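Local coordinates for rhusiopathiae surface protein B (Erysipelothrix rhusiopathiae, PDB 3V10) that probably binds collagen as a cell-wall-anchored surface adhesin, of which this chain is the collagen-binding region built from immunoglobulin-like domains, at residues Gly179-Leu185 and Val263-Ala269; Lys278-Thr282 and Tyr300-Ser304; Gly48-Thr54 and Ser95-Phe101. All blocks are in the same frame, centred on the assembly; numbering follows the deposited sequence.

Interaction 1: residues Gly179-Leu185 and Val263-Ala269; sequences GDMNWWL and VTYDTRA
Trp-183 faces Tyr-265 at a hydrogen-bonded pair of two antiparallel strands, the planes of its pyrrole ring and the phenol only 16° apart but slid so far that the rings barely overlap. What covers the phenol face is instead Trp-183 CB, a CH-pi contact 3.8 Å from the Tyr-265 ring centroid. Tyr-265 takes up this place because CG sits between the backbone N and the carbonyl carbon (chi1 63°), folding the ring back under the tryptophan. The indole meets Thr-267 at its edge: Trp-183 NE1 donates to Thr-267 OG1 at 2.9 Å, with the hydroxyl 17° out of the indole plane.

On the other face of the sheet, Arg-268 grips Asp-180 side-on. Arg-268 NE reaches Asp-180 OD1 at 2.7 Å and Arg-268 NH2 reaches Asp-180 OD2 at 2.9 Å, each on a syn lone pair.

Thr-267 OG1 also bonds His-208, and Tyr-265 OH bonds Asp-202. Strand 260-269, at the centre of this five-stranded sheet, and its neighbour 180-187 thus carry an aromatic, hydrogen-bonded layer on the buried Trp-183 face, where partners fix the indole N-H and the phenol, and a charged pair on the other, whose two bonds fix the guanidinium's rotation, nearly coplanar with the carboxylate.

Interaction 2: residues Lys278-Thr282 and Tyr300-Ser304; sequences KNSST and YTDTS
Lys-278 meets Ser-304 at a non-hydrogen-bonded antiparallel pair, where the first methylene beyond its CB, Lys-278 CG, lies 3.9 Å from Ser-304 CB. The contact is made by the base of the lysine, and the rest of its chain leads away from the serine.

At Asn-279 the strands are joined by a reciprocal pair of backbone bonds: Asn-279 N donates to Thr-303 O at 3.0 Å, and Asn-279 O accepts from Thr-303 N at 2.9 Å. The side chains of both residues lie on the sheet face that packs against Trp-183 of the neighbouring sheet.

Past this pair side-chain bonding joins in, because the partner chain is just emerging from the short helix 298-301. Ser-280 presents CA and CB to the carboxylate of Asp-302, with Ser-280 CB 3.4 Å from Asp-302 OD1. Asp-302 OD1 also accepts from Ser-281 N at 3.1 Å, approached on its anti side and 32° out of the carboxylate plane.

Ser-281 adds a second link through its hydroxyl. With OG lodged between the backbone N and the carbonyl carbon (chi1 68°), Ser-281 OG donates to Thr-301 O at 2.6 Å, in the carbonyl plane and on a lone pair. Tyr-167 OH also bonds this OG, tying strand 167-173 of the other sheet to the junction.

Asp-302 OD1 therefore accepts the backbone N-H of Ser-281 while the serine hydroxyl binds the carbonyl of Thr-301, the last helical residue, so that polar side chains reinforce the junction across the change from helix to strand.

Interaction 3: residues Gly48-Thr54 and Ser95-Phe101; sequences GDFFDLT and SHIHFEF
Asp-52 OD1 accepts a hydrogen bond from His-98 ND1 at 2.7 Å, across a non-hydrogen-bonded pair of the antiparallel strands 50-54 and 96-101. The carboxylate oxygen lies at the imidazole edge, in the ring plane, whereas the nitrogen meets it on the syn side and 20° out of the carboxylate plane. His-98 CG is anti to its own backbone N (chi1 -176°), which swings the ring over to the aspartate and sets His-98 CE1 3.5 Å from Phe-50 CD2. The phenyl and imidazole planes meet obliquely.

Two waters bridge the strands on this face. One donates to both Gly-48 O and Glu-100 OE2, the latter bond being long; the other donates to Leu-53 O and bonds His-96 ND1 in the plane of that ring. His-96 also lies alongside Thr-54, the two pointing the same way, with His-96 CE1 3.9 Å from Thr-54 CG2.

The reverse face is hydrophobic. Phe-51 and Phe-99 have nearly parallel rings, 14° apart but slid so that they barely overlap, and Phe-99 CB stands over the Phe-51 face, 3.8 Å from its centroid. Leu-53 CB packs on Ile-97 CB at 4.0 Å. Phe-34 meets both Phe-51 and Phe-99 edge-to-face, and Ile-115 of strand 112-123 touches both, placing this face in the interior of the Ig-like domain.

Along the backbone, Leu-53 and Ile-97 exchange nearly straight bonds, and Phe-101 N donates to Asp-49 O. The antiparallel pairing is amphipathic as a result: one side buries an aromatic layer held by dispersion and CH-pi contacts, and the other orients a histidine through a short bond to a carboxylate that would probably stabilise its protonated form.

Along the chain, interaction 3 closes before interaction 1 opens, and interaction 1 closes before interaction 2 opens. Interaction 3 belongs to the N-terminal Ig-like domain, its centre about 31 Å from that of interaction 1 and 38 Å from that of interaction 2, with no touching atoms. Interactions 1 and 2 lie in two different antiparallel sheets of the collagen-binding domain, their centres about 12 Å apart; strands 260-269 and 276-286 are consecutive. There the sheets pack face to face, Trp-183 CZ3 lying 3.6 Å from Thr-303 CG2. After interaction 2 the chain returns to add strand 311-315 to the N-terminal domain's sheet, linking the domains, consistent with the closing latch of the Collagen Hug model.

Interaction 1: residues Gly179-Leu185 and Val263-Ala269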
loop_
_atom_site.group_PDB
_atom_site.type_symbol
_atom_site.label_atom_id
_atom_site.label_comp_id
_atom_site.label_asym_id
_atom_site.label_seq_id
_atom_site.Cartn_x
_atom_site.Cartn_y
_atom_site.Cartn_z
ATOM N N GLY A 179 -6.563 5.368 3.098
ATOM C CA GLY A 179 -6.573 4.821 4.440
ATOM C C GLY A 179 -7.130 3.410 4.491
ATOM O O GLY A 179 -7.068 2.749 5.528
ATOM N N ASP A 180 -7.681 2.951 3.372
ATOM C CA ASP A 180 -8.252 1.609 3.291
ATOM C C ASP A 180 -7.267 0.642 2.646
ATOM O O ASP A 180 -6.309 1.058 1.988
ATOM C CB ASP A 180 -9.557 1.630 2.484
ATOM C CG ASP A 180 -10.763 2.054 3.314
ATOM O OD1 ASP A 180 -10.575 2.667 4.386
ATOM O OD2 ASP A 180 -11.907 1.784 2.877
ATOM N N MET A 181 -7.509 -0.648 2.855
ATOM C CA MET A 181 -6.676 -1.716 2.311
ATOM C C MET A 181 -7.590 -2.795 1.735
ATOM O O MET A 181 -8.685 -3.019 2.249
ATOM C CB MET A 181 -5.797 -2.310 3.415
ATOM C CG MET A 181 -4.697 -1.374 3.881
ATOM S SD MET A 181 -3.968 -1.738 5.502
ATOM C CE MET A 181 -5.159 -0.882 6.549
ATOM N N ASN A 182 -7.143 -3.460 0.672
ATOM C CA ASN A 182 -7.942 -4.503 0.041
ATOM C C ASN A 182 -7.299 -5.853 0.304
ATOM O O ASN A 182 -6.076 -5.973 0.284
ATOM C CB ASN A 182 -8.039 -4.265 -1.467
ATOM C CG ASN A 182 -8.562 -2.883 -1.799
ATOM O OD1 ASN A 182 -9.607 -2.472 -1.297
ATOM N ND2 ASN A 182 -7.839 -2.158 -2.647
ATOM N N TRP A 183 -8.124 -6.864 0.553
ATOM C CA TRP A 183 -7.606 -8.197 0.845
ATOM C C TRP A 183 -8.242 -9.304 0.019
ATOM O O TRP A 183 -9.378 -9.181 -0.439
ATOM C CB TRP A 183 -7.776 -8.506 2.334
ATOM C CG TRP A 183 -7.254 -7.421 3.217
ATOM C CD1 TRP A 183 -7.895 -6.268 3.557
ATOM C CD2 TRP A 183 -5.960 -7.356 3.828
ATOM N NE1 TRP A 183 -7.086 -5.486 4.339
ATOM C CE2 TRP A 183 -5.889 -6.128 4.520
ATOM C CE3 TRP A 183 -4.852 -8.211 3.855
ATOM C CZ2 TRP A 183 -4.753 -5.734 5.237
ATOM C CZ3 TRP A 183 -3.722 -7.820 4.569
ATOM C CH2 TRP A 183 -3.681 -6.594 5.248
ATOM N N TRP A 184 -7.494 -10.395 -0.151
ATOM C CA TRP A 184 -7.935 -11.549 -0.931
ATOM C C TRP A 184 -7.654 -12.872 -0.235
ATOM O O TRP A 184 -6.519 -13.130 0.151
ATOM C CB TRP A 184 -7.191 -11.608 -2.273
ATOM C CG TRP A 184 -7.543 -10.551 -3.258
ATOM C CD1 TRP A 184 -8.420 -10.661 -4.297
ATOM C CD2 TRP A 184 -7.022 -9.218 -3.311
ATOM N NE1 TRP A 184 -8.477 -9.484 -4.995
ATOM C CE2 TRP A 184 -7.630 -8.578 -4.412
ATOM C CE3 TRP A 184 -6.101 -8.503 -2.535
ATOM C CZ2 TRP A 184 -7.347 -7.251 -4.759
ATOM C CZ3 TRP A 184 -5.820 -7.182 -2.876
ATOM C CH2 TRP A 184 -6.444 -6.572 -3.982
ATOM N N LEU A 185 -8.682 -13.701 -0.078
ATOM C CA LEU A 185 -8.507 -15.037 0.492
ATOM C C LEU A 185 -8.738 -15.968 -0.706
ATOM O O LEU A 185 -9.858 -16.096 -1.195
ATOM C CB LEU A 185 -9.546 -15.329 1.584
ATOM C CG LEU A 185 -9.678 -14.350 2.752
ATOM C CD1 LEU A 185 -10.647 -14.936 3.788
ATOM C CD2 LEU A 185 -8.324 -14.088 3.380
ATOM N N VAL A 263 -12.481 -14.873 -1.687
ATOM C CA VAL A 263 -13.170 -13.977 -0.771
ATOM C C VAL A 263 -12.391 -12.669 -0.685
ATOM O O VAL A 263 -11.205 -12.668 -0.350
ATOM C CB VAL A 263 -13.269 -14.593 0.652
ATOM C CG1 VAL A 263 -13.956 -13.622 1.598
ATOM C CG2 VAL A 263 -14.037 -15.910 0.601
ATOM N N THR A 264 -13.053 -11.557 -0.994
ATOM C CA THR A 264 -12.402 -10.258 -0.929
ATOM C C THR A 264 -13.111 -9.363 0.079
ATOM O O THR A 264 -14.300 -9.523 0.344
ATOM C CB THR A 264 -12.390 -9.555 -2.310
ATOM O OG1 THR A 264 -13.734 -9.374 -2.774
ATOM C CG2 THR A 264 -11.618 -10.395 -3.321
ATOM N N TYR A 265 -12.363 -8.438 0.661
ATOM C CA TYR A 265 -12.920 -7.506 1.631
ATOM C C TYR A 265 -11.934 -6.376 1.863
ATOM O O TYR A 265 -10.775 -6.457 1.454
ATOM C CB TYR A 265 -13.224 -8.203 2.968
ATOM C CG TYR A 265 -12.020 -8.763 3.689
ATOM C CD1 TYR A 265 -11.523 -10.031 3.377
ATOM C CD2 TYR A 265 -11.370 -8.028 4.681
ATOM C CE1 TYR A 265 -10.414 -10.552 4.034
ATOM C CE2 TYR A 265 -10.252 -8.542 5.346
ATOM C CZ TYR A 265 -9.782 -9.804 5.016
ATOM O OH TYR A 265 -8.683 -10.325 5.657
ATOM N N ASP A 266 -12.406 -5.326 2.520
ATOM C CA ASP A 266 -11.565 -4.175 2.810
ATOM C C ASP A 266 -11.439 -3.954 4.305
ATOM O O ASP A 266 -12.305 -4.358 5.084
ATOM C CB ASP A 266 -12.163 -2.889 2.217
ATOM C CG ASP A 266 -12.464 -2.998 0.736
ATOM O OD1 ASP A 266 -11.843 -3.833 0.053
ATOM O OD2 ASP A 266 -13.315 -2.219 0.252
ATOM N N THR A 267 -10.347 -3.318 4.705
ATOM C CA THR A 267 -10.169 -2.951 6.099
ATOM C C THR A 267 -9.835 -1.467 6.067
ATOM O O THR A 267 -9.452 -0.933 5.024
ATOM C CB THR A 267 -9.039 -3.724 6.803
ATOM O OG1 THR A 267 -7.775 -3.370 6.233
ATOM C CG2 THR A 267 -9.279 -5.220 6.694
ATOM N N ARG A 268 -9.995 -0.807 7.204
ATOM C CA ARG A 268 -9.742 0.620 7.301
ATOM C C ARG A 268 -8.831 0.886 8.479
ATOM O O ARG A 268 -9.109 0.453 9.594
ATOM C CB ARG A 268 -11.078 1.351 7.468
ATOM C CG ARG A 268 -11.000 2.863 7.551
ATOM C CD ARG A 268 -12.372 3.448 7.252
ATOM N NE ARG A 268 -12.782 3.087 5.900
ATOM C CZ ARG A 268 -14.017 3.184 5.424
ATOM N NH1 ARG A 268 -15.002 3.641 6.189
ATOM N NH2 ARG A 268 -14.267 2.808 4.176
ATOM N N ALA A 269 -7.732 1.587 8.223
ATOM C CA ALA A 269 -6.779 1.914 9.271
ATOM C C ALA A 269 -7.359 2.955 10.225
ATOM O O ALA A 269 -8.029 3.894 9.793
ATOM C CB ALA A 269 -5.484 2.442 8.648
HETATM O O HOH W 1 -12.588 0.660 0.588
#

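Interaction 2: residues Lys278-Thr282 and Tyr300-Ser304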
loop_
_atom_site.group_PDB
_atom_site.type_symbol
_atom_site.label_atom_id
_atom_site.label_comp_id
_atom_site.label_asym_id
_atom_site.label_seq_id
_atom_site.Cartn_x
_atom_site.Cartn_y
_atom_site.Cartn_z
ATOM N N LYS A 278 -1.292 -5.876 9.776
ATOM C CA LYS A 278 -1.260 -7.316 9.559
ATOM C C LYS A 278 -2.599 -8.031 9.510
ATOM O O LYS A 278 -3.625 -7.507 9.928
ATOM C CB LYS A 278 -0.411 -7.979 10.647
ATOM C CG LYS A 278 0.956 -7.348 10.854
ATOM C CD LYS A 278 1.731 -8.067 11.952
ATOM C CE LYS A 278 3.065 -7.385 12.224
ATOM N NZ LYS A 278 2.883 -6.018 12.771
ATOM N N ASN A 279 -2.551 -9.256 8.997
ATOM C CA ASN A 279 -3.713 -10.118 8.908
ATOM C C ASN A 279 -3.168 -11.539 8.927
ATOM O O ASN A 279 -2.261 -11.872 8.164
ATOM C CB ASN A 279 -4.482 -9.872 7.612
ATOM C CG ASN A 279 -5.770 -10.664 7.546
ATOM O OD1 ASN A 279 -6.573 -10.644 8.477
ATOM N ND2 ASN A 279 -5.975 -11.364 6.443
ATOM N N SER A 280 -3.704 -12.369 9.810
ATOM C CA SER A 280 -3.248 -13.746 9.894
ATOM C C SER A 280 -4.466 -14.642 9.753
ATOM O O SER A 280 -5.575 -14.235 10.088
ATOM C CB SER A 280 -2.543 -13.999 11.230
ATOM O OG SER A 280 -3.418 -13.844 12.335
ATOM N N SER A 281 -4.271 -15.843 9.229
ATOM C CA SER A 281 -5.389 -16.766 9.069
ATOM C C SER A 281 -4.930 -18.208 9.203
ATOM O O SER A 281 -3.744 -18.511 9.037
ATOM C CB SER A 281 -6.069 -16.555 7.707
ATOM O OG SER A 281 -5.231 -16.948 6.625
ATOM N N THR A 282 -5.869 -19.088 9.537
ATOM C CA THR A 282 -5.587 -20.508 9.667
ATOM C C THR A 282 -6.629 -21.241 8.833
ATOM O O THR A 282 -7.742 -20.754 8.645
ATOM C CB THR A 282 -5.657 -20.978 11.143
ATOM O OG1 THR A 282 -6.981 -20.781 11.659
ATOM C CG2 THR A 282 -4.671 -20.183 11.993
ATOM N N TYR A 300 1.954 -18.193 3.524
ATOM C CA TYR A 300 0.789 -18.257 2.645
ATOM C C TYR A 300 -0.470 -17.725 3.333
ATOM O O TYR A 300 -1.267 -17.014 2.718
ATOM C CB TYR A 300 0.476 -19.695 2.226
ATOM C CG TYR A 300 1.407 -20.306 1.221
ATOM C CD1 TYR A 300 1.861 -19.575 0.126
ATOM C CD2 TYR A 300 1.783 -21.641 1.329
ATOM C CE1 TYR A 300 2.670 -20.163 -0.845
ATOM C CE2 TYR A 300 2.590 -22.241 0.364
ATOM C CZ TYR A 300 3.027 -21.496 -0.719
ATOM O OH TYR A 300 3.822 -22.084 -1.677
ATOM N N THR A 301 -0.646 -18.082 4.603
ATOM C CA THR A 301 -1.845 -17.689 5.351
ATOM C C THR A 301 -1.834 -16.329 6.039
ATOM O O THR A 301 -2.892 -15.823 6.421
ATOM C CB THR A 301 -2.182 -18.743 6.417
ATOM O OG1 THR A 301 -1.225 -18.673 7.483
ATOM C CG2 THR A 301 -2.134 -20.142 5.801
ATOM N N ASP A 302 -0.650 -15.744 6.204
ATOM C CA ASP A 302 -0.521 -14.443 6.867
ATOM C C ASP A 302 0.157 -13.431 5.957
ATOM O O ASP A 302 1.021 -13.789 5.158
ATOM C CB ASP A 302 0.354 -14.533 8.126
ATOM C CG ASP A 302 -0.121 -15.568 9.119
ATOM O OD1 ASP A 302 -1.233 -16.112 8.968
ATOM O OD2 ASP A 302 0.646 -15.829 10.073
ATOM N N THR A 303 -0.217 -12.163 6.094
ATOM C CA THR A 303 0.422 -11.128 5.300
ATOM C C THR A 303 0.224 -9.766 5.956
ATOM O O THR A 303 -0.360 -9.662 7.035
ATOM C CB THR A 303 -0.106 -11.120 3.853
ATOM O OG1 THR A 303 0.815 -10.404 3.022
ATOM C CG2 THR A 303 -1.460 -10.450 3.772
ATOM N N SER A 304 0.734 -8.721 5.322
ATOM C CA SER A 304 0.594 -7.394 5.886
ATOM C C SER A 304 0.845 -6.333 4.837
ATOM O O SER A 304 1.375 -6.615 3.761
ATOM C CB SER A 304 1.577 -7.210 7.039
ATOM O OG SER A 304 2.913 -7.270 6.573
#

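Interaction 3: residues Gly48-Thr54 and Ser95-Phe101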
loop_
_atom_site.group_PDB
_atom_site.type_symbol
_atom_site.label_atom_id
_atom_site.label_comp_id
_atom_site.label_asym_id
_atom_site.label_seq_id
_atom_site.Cartn_x
_atom_site.Cartn_y
_atom_site.Cartn_z
ATOM N N GLY A 48 3.862 31.132 0.396
ATOM C CA GLY A 48 3.836 31.039 -1.051
ATOM C C GLY A 48 5.091 30.418 -1.640
ATOM O O GLY A 48 5.050 29.885 -2.750
ATOM N N ASP A 49 6.213 30.499 -0.925
ATOM C CA ASP A 49 7.442 29.890 -1.425
ATOM C C ASP A 49 7.134 28.400 -1.495
ATOM O O ASP A 49 6.283 27.906 -0.753
ATOM C CB ASP A 49 8.627 30.143 -0.483
ATOM C CG ASP A 49 9.073 31.597 -0.469
ATOM O OD1 ASP A 49 8.677 32.370 -1.375
ATOM O OD2 ASP A 49 9.840 31.965 0.447
ATOM N N PHE A 50 7.828 27.684 -2.368
ATOM C CA PHE A 50 7.552 26.266 -2.562
ATOM C C PHE A 50 8.711 25.490 -3.168
ATOM O O PHE A 50 9.754 26.045 -3.498
ATOM C CB PHE A 50 6.383 26.135 -3.533
ATOM C CG PHE A 50 6.674 26.728 -4.889
ATOM C CD1 PHE A 50 6.608 28.104 -5.091
ATOM C CD2 PHE A 50 7.081 25.917 -5.948
ATOM C CE1 PHE A 50 6.947 28.666 -6.324
ATOM C CE2 PHE A 50 7.423 26.468 -7.184
ATOM C CZ PHE A 50 7.355 27.847 -7.372
ATOM N N PHE A 51 8.500 24.183 -3.302
ATOM C CA PHE A 51 9.434 23.297 -3.970
ATOM C C PHE A 51 8.619 22.123 -4.475
ATOM O O PHE A 51 7.567 21.793 -3.918
ATOM C CB PHE A 51 10.615 22.834 -3.090
ATOM C CG PHE A 51 10.229 22.114 -1.827
ATOM C CD1 PHE A 51 10.215 22.786 -0.615
ATOM C CD2 PHE A 51 9.987 20.744 -1.835
ATOM C CE1 PHE A 51 9.970 22.101 0.581
ATOM C CE2 PHE A 51 9.744 20.053 -0.654
ATOM C CZ PHE A 51 9.736 20.730 0.557
ATOM N N ASP A 52 9.094 21.522 -5.551
ATOM C CA ASP A 52 8.399 20.414 -6.171
ATOM C C ASP A 52 9.186 19.128 -6.203
ATOM O O ASP A 52 10.388 19.123 -6.473
ATOM C CB ASP A 52 8.007 20.803 -7.596
ATOM C CG ASP A 52 7.015 21.941 -7.628
ATOM O OD1 ASP A 52 5.883 21.747 -7.134
ATOM O OD2 ASP A 52 7.363 23.029 -8.135
ATOM N N LEU A 53 8.486 18.030 -5.946
ATOM C CA LEU A 53 9.092 16.709 -5.969
ATOM C C LEU A 53 8.559 15.998 -7.209
ATOM O O LEU A 53 7.383 16.130 -7.548
ATOM C CB LEU A 53 8.706 15.931 -4.706
ATOM C CG LEU A 53 9.040 16.631 -3.384
ATOM C CD1 LEU A 53 8.578 15.778 -2.207
ATOM C CD2 LEU A 53 10.532 16.881 -3.305
ATOM N N THR A 54 9.427 15.260 -7.892
ATOM C CA THR A 54 9.024 14.539 -9.090
ATOM C C THR A 54 9.430 13.079 -9.008
ATOM O O THR A 54 10.608 12.751 -9.110
ATOM C CB THR A 54 9.662 15.146 -10.350
ATOM O OG1 THR A 54 9.367 16.546 -10.409
ATOM C CG2 THR A 54 9.120 14.468 -11.601
ATOM N N SER A 95 2.580 11.925 -10.171
ATOM C CA SER A 95 4.022 11.757 -9.984
ATOM C C SER A 95 4.630 13.069 -9.489
ATOM O O SER A 95 5.819 13.134 -9.178
ATOM C CB SER A 95 4.693 11.353 -11.302
ATOM O OG SER A 95 4.200 10.106 -11.782
ATOM N N HIS A 96 3.809 14.112 -9.413
ATOM C CA HIS A 96 4.276 15.419 -8.960
ATOM C C HIS A 96 3.703 15.765 -7.591
ATOM O O HIS A 96 2.499 15.689 -7.391
ATOM C CB HIS A 96 3.849 16.507 -9.953
ATOM C CG HIS A 96 4.434 16.348 -11.320
ATOM N ND1 HIS A 96 5.748 16.655 -11.608
ATOM C CD2 HIS A 96 3.882 15.931 -12.483
ATOM C CE1 HIS A 96 5.976 16.435 -12.891
ATOM N NE2 HIS A 96 4.861 15.994 -13.444
ATOM N N ILE A 97 4.570 16.154 -6.663
ATOM C CA ILE A 97 4.146 16.532 -5.316
ATOM C C ILE A 97 4.597 17.968 -5.079
ATOM O O ILE A 97 5.777 18.290 -5.242
ATOM C CB ILE A 97 4.791 15.627 -4.243
ATOM C CG1 ILE A 97 4.694 14.158 -4.660
ATOM C CG2 ILE A 97 4.103 15.851 -2.906
ATOM C CD1 ILE A 97 3.285 13.656 -4.808
ATOM N N HIS A 98 3.655 18.820 -4.686
ATOM C CA HIS A 98 3.919 20.237 -4.467
ATOM C C HIS A 98 3.892 20.602 -2.990
ATOM O O HIS A 98 2.982 20.209 -2.264
ATOM C CB HIS A 98 2.857 21.059 -5.222
ATOM C CG HIS A 98 3.061 22.546 -5.170
ATOM N ND1 HIS A 98 4.016 23.197 -5.923
ATOM C CD2 HIS A 98 2.393 23.515 -4.497
ATOM C CE1 HIS A 98 3.924 24.500 -5.720
ATOM N NE2 HIS A 98 2.947 24.720 -4.859
ATOM N N PHE A 99 4.903 21.333 -2.539
ATOM C CA PHE A 99 4.926 21.783 -1.154
ATOM C C PHE A 99 4.918 23.302 -1.168
ATOM O O PHE A 99 5.704 23.916 -1.886
ATOM C CB PHE A 99 6.172 21.289 -0.414
ATOM C CG PHE A 99 6.303 21.851 0.980
ATOM C CD1 PHE A 99 6.832 23.124 1.190
ATOM C CD2 PHE A 99 5.857 21.127 2.079
ATOM C CE1 PHE A 99 6.913 23.668 2.467
ATOM C CE2 PHE A 99 5.934 21.664 3.372
ATOM C CZ PHE A 99 6.463 22.937 3.563
ATOM N N GLU A 100 4.024 23.903 -0.387
ATOM C CA GLU A 100 3.930 25.358 -0.306
ATOM C C GLU A 100 3.867 25.817 1.148
ATOM O O GLU A 100 3.167 25.223 1.967
ATOM C CB GLU A 100 2.688 25.857 -1.060
ATOM C CG GLU A 100 2.441 27.357 -0.930
ATOM C CD GLU A 100 1.179 27.812 -1.648
ATOM O OE1 GLU A 100 0.122 27.177 -1.446
ATOM O OE2 GLU A 100 1.238 28.806 -2.403
ATOM N N PHE A 101 4.620 26.866 1.463
ATOM C CA PHE A 101 4.638 27.424 2.807
ATOM C C PHE A 101 3.387 28.274 3.010
ATOM O O PHE A 101 3.002 29.039 2.131
ATOM C CB PHE A 101 5.890 28.289 2.994
ATOM C CG PHE A 101 7.162 27.498 3.142
ATOM C CD1 PHE A 101 7.493 26.917 4.360
ATOM C CD2 PHE A 101 8.026 27.333 2.062
ATOM C CE1 PHE A 101 8.667 26.184 4.508
ATOM C CE2 PHE A 101 9.206 26.598 2.199
ATOM C CZ PHE A 101 9.526 26.023 3.426
HETATM O O HOH W 2 3.303 29.757 -4.739
HETATM O O HOH W 3 6.753 18.004 -9.367
#